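PDB 4LRL: HD domain protein, which probably hydrolyses deoxyribonucleoside triphosphates as a metal-binding HD-domain phosphohydrolase under allosteric control by the nucleotides themselves. Local coordinates for residues V277-D280 and H281-R285; A369-R372 and E373-E376; S469-N473 and G474-L478. All blocks are in the same frame, centred on the assembly; numbering follows the deposited sequence.

Contact 1 of 3, residues V277-D280 and H281-R285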
loop_
_atom_site.group_PDB
_atom_site.type_symbol
_atom_site.label_atom_id
_atom_site.label_comp_id
_atom_site.label_asym_id
_atom_site.label_seq_id
_atom_site.Cartn_x
_atom_site.Cartn_y
_atom_site.Cartn_z
ATOM N N VAL C 277 13.154 -13.218 -27.826
ATOM C CA VAL C 277 14.061 -13.677 -28.871
ATOM C C VAL C 277 13.756 -15.123 -29.264
ATOM O O VAL C 277 13.736 -15.443 -30.448
ATOM C CB VAL C 277 15.571 -13.490 -28.491
ATOM C CG1 VAL C 277 16.469 -14.242 -29.458
ATOM C CG2 VAL C 277 15.955 -12.010 -28.492
ATOM N N ILE C 278 13.494 -15.985 -28.281
ATOM C CA ILE C 278 13.153 -17.379 -28.561
ATOM C C ILE C 278 11.822 -17.494 -29.307
ATOM O O ILE C 278 11.716 -18.229 -30.290
ATOM C CB ILE C 278 13.170 -18.235 -27.277
ATOM C CG1 ILE C 278 14.605 -18.672 -26.989
ATOM C CG2 ILE C 278 12.265 -19.480 -27.409
ATOM C CD1 ILE C 278 14.892 -18.773 -25.543
ATOM N N LEU C 279 10.820 -16.755 -28.850
ATOM C CA LEU C 279 9.545 -16.689 -29.545
ATOM C C LEU C 279 9.721 -16.207 -31.001
ATOM O O LEU C 279 9.127 -16.773 -31.921
ATOM C CB LEU C 279 8.583 -15.771 -28.793
ATOM C CG LEU C 279 7.217 -15.442 -29.403
ATOM C CD1 LEU C 279 6.341 -16.690 -29.509
ATOM C CD2 LEU C 279 6.530 -14.383 -28.549
ATOM N N ASP C 280 10.539 -15.173 -31.193
ATOM C CA ASP C 280 10.752 -14.589 -32.515
ATOM C C ASP C 280 11.292 -15.649 -33.463
ATOM O O ASP C 280 10.760 -15.858 -34.554
ATOM C CB ASP C 280 11.698 -13.377 -32.424
ATOM C CG ASP C 280 11.976 -12.729 -33.782
ATOM O OD1 ASP C 280 11.437 -11.641 -34.044
ATOM O OD2 ASP C 280 12.738 -13.292 -34.596
ATOM N N HIS C 281 12.337 -16.336 -33.021
ATOM C CA HIS C 281 13.030 -17.300 -33.856
ATOM C C HIS C 281 12.207 -18.564 -34.070
ATOM O O HIS C 281 12.265 -19.184 -35.139
ATOM C CB HIS C 281 14.381 -17.622 -33.240
ATOM C CG HIS C 281 15.351 -16.484 -33.298
ATOM N ND1 HIS C 281 16.572 -16.517 -32.661
ATOM C CD2 HIS C 281 15.282 -15.284 -33.927
ATOM C CE1 HIS C 281 17.222 -15.392 -32.911
ATOM N NE2 HIS C 281 16.461 -14.625 -33.674
ATOM N N LEU C 282 11.440 -18.932 -33.045
ATOM C CA LEU C 282 10.485 -20.032 -33.116
ATOM C C LEU C 282 9.447 -19.815 -34.211
ATOM O O LEU C 282 9.190 -20.705 -35.012
ATOM C CB LEU C 282 9.791 -20.201 -31.763
ATOM C CG LEU C 282 8.593 -21.142 -31.629
ATOM C CD1 LEU C 282 8.992 -22.556 -31.971
ATOM C CD2 LEU C 282 8.011 -21.043 -30.202
ATOM N N LEU C 283 8.857 -18.629 -34.248
ATOM C CA LEU C 283 7.871 -18.320 -35.270
ATOM C C LEU C 283 8.543 -18.234 -36.632
ATOM O O LEU C 283 7.969 -18.641 -37.647
ATOM C CB LEU C 283 7.132 -17.015 -34.946
ATOM C CG LEU C 283 6.251 -17.009 -33.688
ATOM C CD1 LEU C 283 5.818 -15.601 -33.376
ATOM C CD2 LEU C 283 5.028 -17.918 -33.831
ATOM N N HIS C 284 9.763 -17.706 -36.648
ATOM C CA HIS C 284 10.496 -17.578 -37.893
ATOM C C HIS C 284 10.796 -18.953 -38.497
ATOM O O HIS C 284 10.634 -19.151 -39.703
ATOM C CB HIS C 284 11.781 -16.779 -37.696
ATOM C CG HIS C 284 12.468 -16.436 -38.981
ATOM N ND1 HIS C 284 13.831 -16.558 -39.156
ATOM C CD2 HIS C 284 11.971 -16.010 -40.169
ATOM C CE1 HIS C 284 14.148 -16.200 -40.388
ATOM N NE2 HIS C 284 13.037 -15.865 -41.023
ATOM N N ARG C 285 11.212 -19.890 -37.645
ATOM C CA ARG C 285 11.529 -21.253 -38.061
ATOM C C ARG C 285 10.310 -21.953 -38.624
ATOM O O ARG C 285 10.405 -22.643 -39.628
ATOM C CB ARG C 285 12.103 -22.067 -36.891
ATOM C CG ARG C 285 12.647 -23.450 -37.271
ATOM C CD ARG C 285 13.764 -23.380 -38.328
ATOM N NE ARG C 285 14.318 -24.704 -38.610
ATOM C CZ ARG C 285 15.202 -24.967 -39.575
ATOM N NH1 ARG C 285 15.647 -23.997 -40.369
ATOM N NH2 ARG C 285 15.643 -26.206 -39.754
#
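His281 lies one helical turn on from Val277, and its imidazole packs against the turn before it. His281 CB starts 3.6 Å from Val277 O. CG, turned to the side opposite the carbonyl carbon (chi1 -69°), brings one ring face over that same oxygen, which sits 3.4 Å above the ring plane and offset toward its rim. On the ND1 side, Val277 CG1 stands over the face in a CH-pi contact, 4.1 Å from the ring centroid, with CE1 its closest ring atom at 3.7 Å. At the other edge, near the ring plane, His281 CD2 meets Asp280 OD2 at 3.3 Å, the planes 78° apart; NE2, at the tip, lies 4.1 Å from Asp280 OD2. Polar partners lie outside the segments: His281 ND1 is hydrogen-bonded to Tyr384 O, and Asp280 OD1 to His147 ND1. Underneath runs regular i to i+4 bonding. Around the helix, Leu279 CD1 packs on Leu283 CD1 at 4.1 Å. The Leu279 and Leu283 side is buried: helix 142-149 meets both and Asp280, Phe329 of helix 322-332 touches Leu279, Leu282 and Leu283, and Phe347 of helix 338-348 touches Ile278 and Leu279. Strand 387-389 borders Val277 and His281.

Contact 2 of 3, residues A369-R372 and E373-E376; sequences AYLR and ELIE
Leu374 reaches back one turn to the phenol of Tyr370 and covers part of one ring face. Its CG stands 4.1 Å above the ring plane, offset toward the rim, while both methyls lie near CZ, CD1 reaching on to Tyr370 CE1 at 3.7 Å and CD2 to Tyr370 OH at 3.9 Å. CD1 also touches Leu371 CD2 at 4.2 Å, so one methyl touches two side chains of the preceding turn. With its CG opposite the backbone N (chi1 177°), Tyr370 brings its ring obliquely across Leu374. The extended chain of Glu373 brings OE1 to 3.9 Å from Tyr370 CD2, its carboxylate plane 85° from the ring. In the next shell, Tyr370 OH is hydrogen-bonded to Glu466 OE2, which probably limits the swing of the ring, and Arg372 NE is hydrogen-bonded to Thr386 OG1. The backbone supplies four i to i+4 bonds, including Leu374 N to Tyr370 O at 3.0 Å. This part of helix 361-377 is amphipathic, with Glu373 and Glu376 exposed. Its buried residues face helix 461-468, where Leu374 meets Thr463 and Glu466 while Leu371 and Ile375 meet Phe467, and strand 441-444, where these last two meet Phe442; Arg372 and Glu376 rest on Pro382 of helix 382-385.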
loop_
_atom_site.group_PDB
_atom_site.type_symbol
_atom_site.label_atom_id
_atom_site.label_comp_id
_atom_site.label_asym_id
_atom_site.label_seq_id
_atom_site.Cartn_x
_atom_site.Cartn_y
_atom_site.Cartn_z
ATOM N N ALA C 369 30.702 -11.924 -34.440
ATOM C CA ALA C 369 30.783 -12.944 -35.483
ATOM C C ALA C 369 31.602 -14.160 -35.023
ATOM O O ALA C 369 31.212 -15.303 -35.269
ATOM C CB ALA C 369 31.334 -12.355 -36.767
ATOM N N TYR C 370 32.711 -13.890 -34.328
ATOM C CA TYR C 370 33.573 -14.922 -33.771
ATOM C C TYR C 370 32.836 -15.752 -32.706
ATOM O O TYR C 370 32.848 -16.977 -32.764
ATOM C CB TYR C 370 34.879 -14.306 -33.234
ATOM C CG TYR C 370 35.805 -15.298 -32.562
ATOM C CD1 TYR C 370 36.008 -15.262 -31.189
ATOM C CD2 TYR C 370 36.450 -16.292 -33.298
ATOM C CE1 TYR C 370 36.844 -16.183 -30.560
ATOM C CE2 TYR C 370 37.286 -17.214 -32.681
ATOM C CZ TYR C 370 37.479 -17.150 -31.314
ATOM O OH TYR C 370 38.301 -18.059 -30.699
ATOM N N LEU C 371 32.171 -15.082 -31.766
ATOM C CA LEU C 371 31.329 -15.762 -30.766
ATOM C C LEU C 371 30.226 -16.591 -31.405
ATOM O O LEU C 371 29.894 -17.677 -30.909
ATOM C CB LEU C 371 30.710 -14.768 -29.778
ATOM C CG LEU C 371 31.679 -13.867 -29.013
ATOM C CD1 LEU C 371 30.922 -13.049 -28.001
ATOM C CD2 LEU C 371 32.778 -14.675 -28.333
ATOM N N ARG C 372 29.661 -16.084 -32.500
ATOM C CA ARG C 372 28.691 -16.855 -33.280
ATOM C C ARG C 372 29.295 -18.112 -33.904
ATOM O O ARG C 372 28.638 -19.150 -33.935
ATOM C CB ARG C 372 28.030 -15.989 -34.347
ATOM C CG ARG C 372 26.875 -15.185 -33.783
ATOM C CD ARG C 372 26.408 -14.139 -34.756
ATOM N NE ARG C 372 25.085 -13.667 -34.385
ATOM C CZ ARG C 372 24.550 -12.526 -34.802
ATOM N NH1 ARG C 372 25.239 -11.720 -35.606
ATOM N NH2 ARG C 372 23.324 -12.195 -34.405
ATOM N N GLU C 373 30.538 -18.022 -34.390
ATOM C CA GLU C 373 31.259 -19.205 -34.843
ATOM C C GLU C 373 31.385 -20.230 -33.714
ATOM O O GLU C 373 31.056 -21.394 -33.897
ATOM C CB GLU C 373 32.645 -18.859 -35.386
ATOM C CG GLU C 373 33.377 -20.096 -35.901
ATOM C CD GLU C 373 34.822 -19.853 -36.303
ATOM O OE1 GLU C 373 35.359 -18.747 -36.087
ATOM O OE2 GLU C 373 35.427 -20.798 -36.856
ATOM N N LEU C 374 31.841 -19.785 -32.546
ATOM C CA LEU C 374 32.033 -20.682 -31.414
ATOM C C LEU C 374 30.741 -21.374 -31.007
ATOM O O LEU C 374 30.737 -22.572 -30.728
ATOM C CB LEU C 374 32.615 -19.931 -30.212
ATOM C CG LEU C 374 33.980 -19.257 -30.379
ATOM C CD1 LEU C 374 34.333 -18.516 -29.095
ATOM C CD2 LEU C 374 35.078 -20.278 -30.771
ATOM N N ILE C 375 29.655 -20.607 -30.977
ATOM C CA ILE C 375 28.337 -21.097 -30.584
ATOM C C ILE C 375 27.885 -22.168 -31.575
ATOM O O ILE C 375 27.341 -23.198 -31.174
ATOM C CB ILE C 375 27.330 -19.904 -30.483
ATOM C CG1 ILE C 375 27.580 -19.116 -29.188
ATOM C CG2 ILE C 375 25.873 -20.356 -30.607
ATOM C CD1 ILE C 375 27.095 -17.661 -29.226
ATOM N N GLU C 376 28.150 -21.920 -32.857
ATOM C CA GLU C 376 27.906 -22.862 -33.941
ATOM C C GLU C 376 28.725 -24.145 -33.806
ATOM O O GLU C 376 28.235 -25.234 -34.118
ATOM C CB GLU C 376 28.255 -22.198 -35.279
ATOM C CG GLU C 376 28.047 -23.068 -36.512
ATOM C CD GLU C 376 28.131 -22.257 -37.790
ATOM O OE1 GLU C 376 27.065 -21.806 -38.255
ATOM O OE2 GLU C 376 29.251 -22.041 -38.314
#

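Contact 3 of 3, residues S469-N473 and G474-L478; sequences SYIHN and GALVL
His472 and Ala475 face each other through two backbone hydrogen bonds of unequal shape. His472 N reaches Ala475 O at 2.8 Å, almost straight (175°) and in the carbonyl plane; Ala475 N returns to His472 O at 2.9 Å, approaching from above that carbonyl's plane. A third bond, Val477 N to Tyr470 O at 2.8 Å, extends the ladder. Carbon-oxygen contacts gather on the same Tyr470 O: Leu476 CA makes a CA-H...O contact with it at 3.3 Å, and Val477 CG2, placed between its own backbone N and carbonyl carbon (chi1 -83°), lies 3.4 Å from it. This is a beta hairpin with a two-residue loop, Asn473-Gly474, in a type I' turn from His472 to Ala475; both loop residues have positive phi, and Ile471 with Leu476 forms the non-hydrogen-bonded pair. Among apolar contacts, Ile471 CD1 approaches Leu476 CD1 at 4.5 Å. Beyond the paired strands, Val477 CG1 lies 3.8 Å from His472 CB. The Tyr470 ring brings CD2 to 3.5 Å from Val477 O, and takes a cation-pi interaction from Lys479. Outside partners take polar ends: Ser469 OG bonds to Glu466 O, and His472 NE2 to Asp416 OD2 of the second subunit.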
loop_
_atom_site.group_PDB
_atom_site.type_symbol
_atom_site.label_atom_id
_atom_site.label_comp_id
_atom_site.label_asym_id
_atom_site.label_seq_id
_atom_site.Cartn_x
_atom_site.Cartn_y
_atom_site.Cartn_z
ATOM N N SER C 469 35.552 -16.263 -21.794
ATOM C CA SER C 469 36.552 -15.204 -21.618
ATOM C C SER C 469 36.145 -13.875 -22.278
ATOM O O SER C 469 36.763 -12.837 -22.015
ATOM C CB SER C 469 37.921 -15.665 -22.124
ATOM O OG SER C 469 37.880 -15.944 -23.514
ATOM N N TYR C 470 35.101 -13.913 -23.107
ATOM C CA TYR C 470 34.557 -12.716 -23.754
ATOM C C TYR C 470 33.374 -12.078 -23.004
ATOM O O TYR C 470 32.912 -10.995 -23.386
ATOM C CB TYR C 470 34.146 -13.027 -25.196
ATOM C CG TYR C 470 35.325 -13.159 -26.135
ATOM C CD1 TYR C 470 35.908 -14.404 -26.389
ATOM C CD2 TYR C 470 35.874 -12.034 -26.750
ATOM C CE1 TYR C 470 37.001 -14.523 -27.243
ATOM C CE2 TYR C 470 36.963 -12.140 -27.605
ATOM C CZ TYR C 470 37.520 -13.386 -27.849
ATOM O OH TYR C 470 38.599 -13.487 -28.693
ATOM N N ILE C 471 32.894 -12.746 -21.951
ATOM C CA ILE C 471 31.754 -12.259 -21.170
ATOM C C ILE C 471 32.198 -11.918 -19.757
ATOM O O ILE C 471 32.557 -12.804 -18.980
ATOM C CB ILE C 471 30.590 -13.286 -21.095
ATOM C CG1 ILE C 471 30.196 -13.800 -22.488
ATOM C CG2 ILE C 471 29.390 -12.691 -20.337
ATOM C CD1 ILE C 471 29.796 -12.718 -23.482
ATOM N N HIS C 472 32.146 -10.630 -19.430
ATOM C CA HIS C 472 32.699 -10.126 -18.188
ATOM C C HIS C 472 31.849 -8.975 -17.642
ATOM O O HIS C 472 31.594 -7.990 -18.346
ATOM C CB HIS C 472 34.147 -9.678 -18.427
ATOM C CG HIS C 472 34.923 -9.414 -17.176
ATOM N ND1 HIS C 472 35.329 -10.420 -16.325
ATOM C CD2 HIS C 472 35.386 -8.259 -16.642
ATOM C CE1 HIS C 472 35.994 -9.895 -15.310
ATOM N NE2 HIS C 472 36.046 -8.586 -15.479
ATOM N N ASN C 473 31.420 -9.105 -16.386
ATOM C CA ASN C 473 30.571 -8.103 -15.724
ATOM C C ASN C 473 29.291 -7.791 -16.516
ATOM O O ASN C 473 28.916 -6.629 -16.671
ATOM C CB ASN C 473 31.366 -6.816 -15.453
ATOM C CG ASN C 473 32.486 -7.019 -14.456
ATOM O OD1 ASN C 473 32.480 -7.981 -13.689
ATOM N ND2 ASN C 473 33.451 -6.105 -14.452
ATOM N N GLY C 474 28.649 -8.841 -17.033
ATOM C CA GLY C 474 27.467 -8.706 -17.878
ATOM C C GLY C 474 27.731 -8.066 -19.229
ATOM O O GLY C 474 26.797 -7.800 -19.984
ATOM N N ALA C 475 29.001 -7.832 -19.552
ATOM C CA ALA C 475 29.352 -7.159 -20.798
ATOM C C ALA C 475 30.295 -7.958 -21.692
ATOM O O ALA C 475 31.088 -8.789 -21.235
ATOM C CB ALA C 475 29.929 -5.777 -20.514
ATOM N N LEU C 476 30.187 -7.695 -22.986
ATOM C CA LEU C 476 31.106 -8.235 -23.969
ATOM C C LEU C 476 32.422 -7.492 -23.818
ATOM O O LEU C 476 32.441 -6.259 -23.872
ATOM C CB LEU C 476 30.549 -7.968 -25.353
ATOM C CG LEU C 476 31.024 -8.823 -26.510
ATOM C CD1 LEU C 476 29.891 -9.767 -26.837
ATOM C CD2 LEU C 476 31.321 -7.922 -27.686
ATOM N N VAL C 477 33.516 -8.220 -23.599
ATOM C CA VAL C 477 34.830 -7.577 -23.535
ATOM C C VAL C 477 35.602 -7.732 -24.829
ATOM O O VAL C 477 35.831 -8.847 -25.308
ATOM C CB VAL C 477 35.726 -8.032 -22.334
ATOM C CG1 VAL C 477 35.365 -7.265 -21.063
ATOM C CG2 VAL C 477 35.693 -9.550 -22.123
ATOM N N LEU C 478 35.982 -6.594 -25.394
ATOM C CA LEU C 478 36.843 -6.561 -26.555
ATOM C C LEU C 478 38.276 -6.660 -26.066
ATOM O O LEU C 478 38.687 -5.938 -25.155
ATOM C CB LEU C 478 36.621 -5.272 -27.353
ATOM C CG LEU C 478 35.161 -4.877 -27.612
ATOM C CD1 LEU C 478 35.101 -3.499 -28.255
ATOM C CD2 LEU C 478 34.420 -5.918 -28.464
#

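In the fold
From the N terminus the contacts come in series, none nesting or crossing, and each closes only a local turn. Contact 1 lies within helix 270-291, contact 2 within helix 361-377, and contact 3 is the hairpin near the C terminus. Contacts 1 and 2 do not touch, but helix 382-385 meets both: Tyr384 bonds to His281 and Arg285, and Pro382 touches Arg372 and Glu376. Contacts 2 and 3 touch directly: Leu371 CD1 packs on Leu476 CD1 at 3.6 Å, fastening the hairpin to helix 361-377. Thr357 of strand 354-357 bonds to the hairpin backbone at Gly474 and Leu476, and the side chain of Ile471 lies about 7 Å from that of Lys354, a dGTP-binding residue.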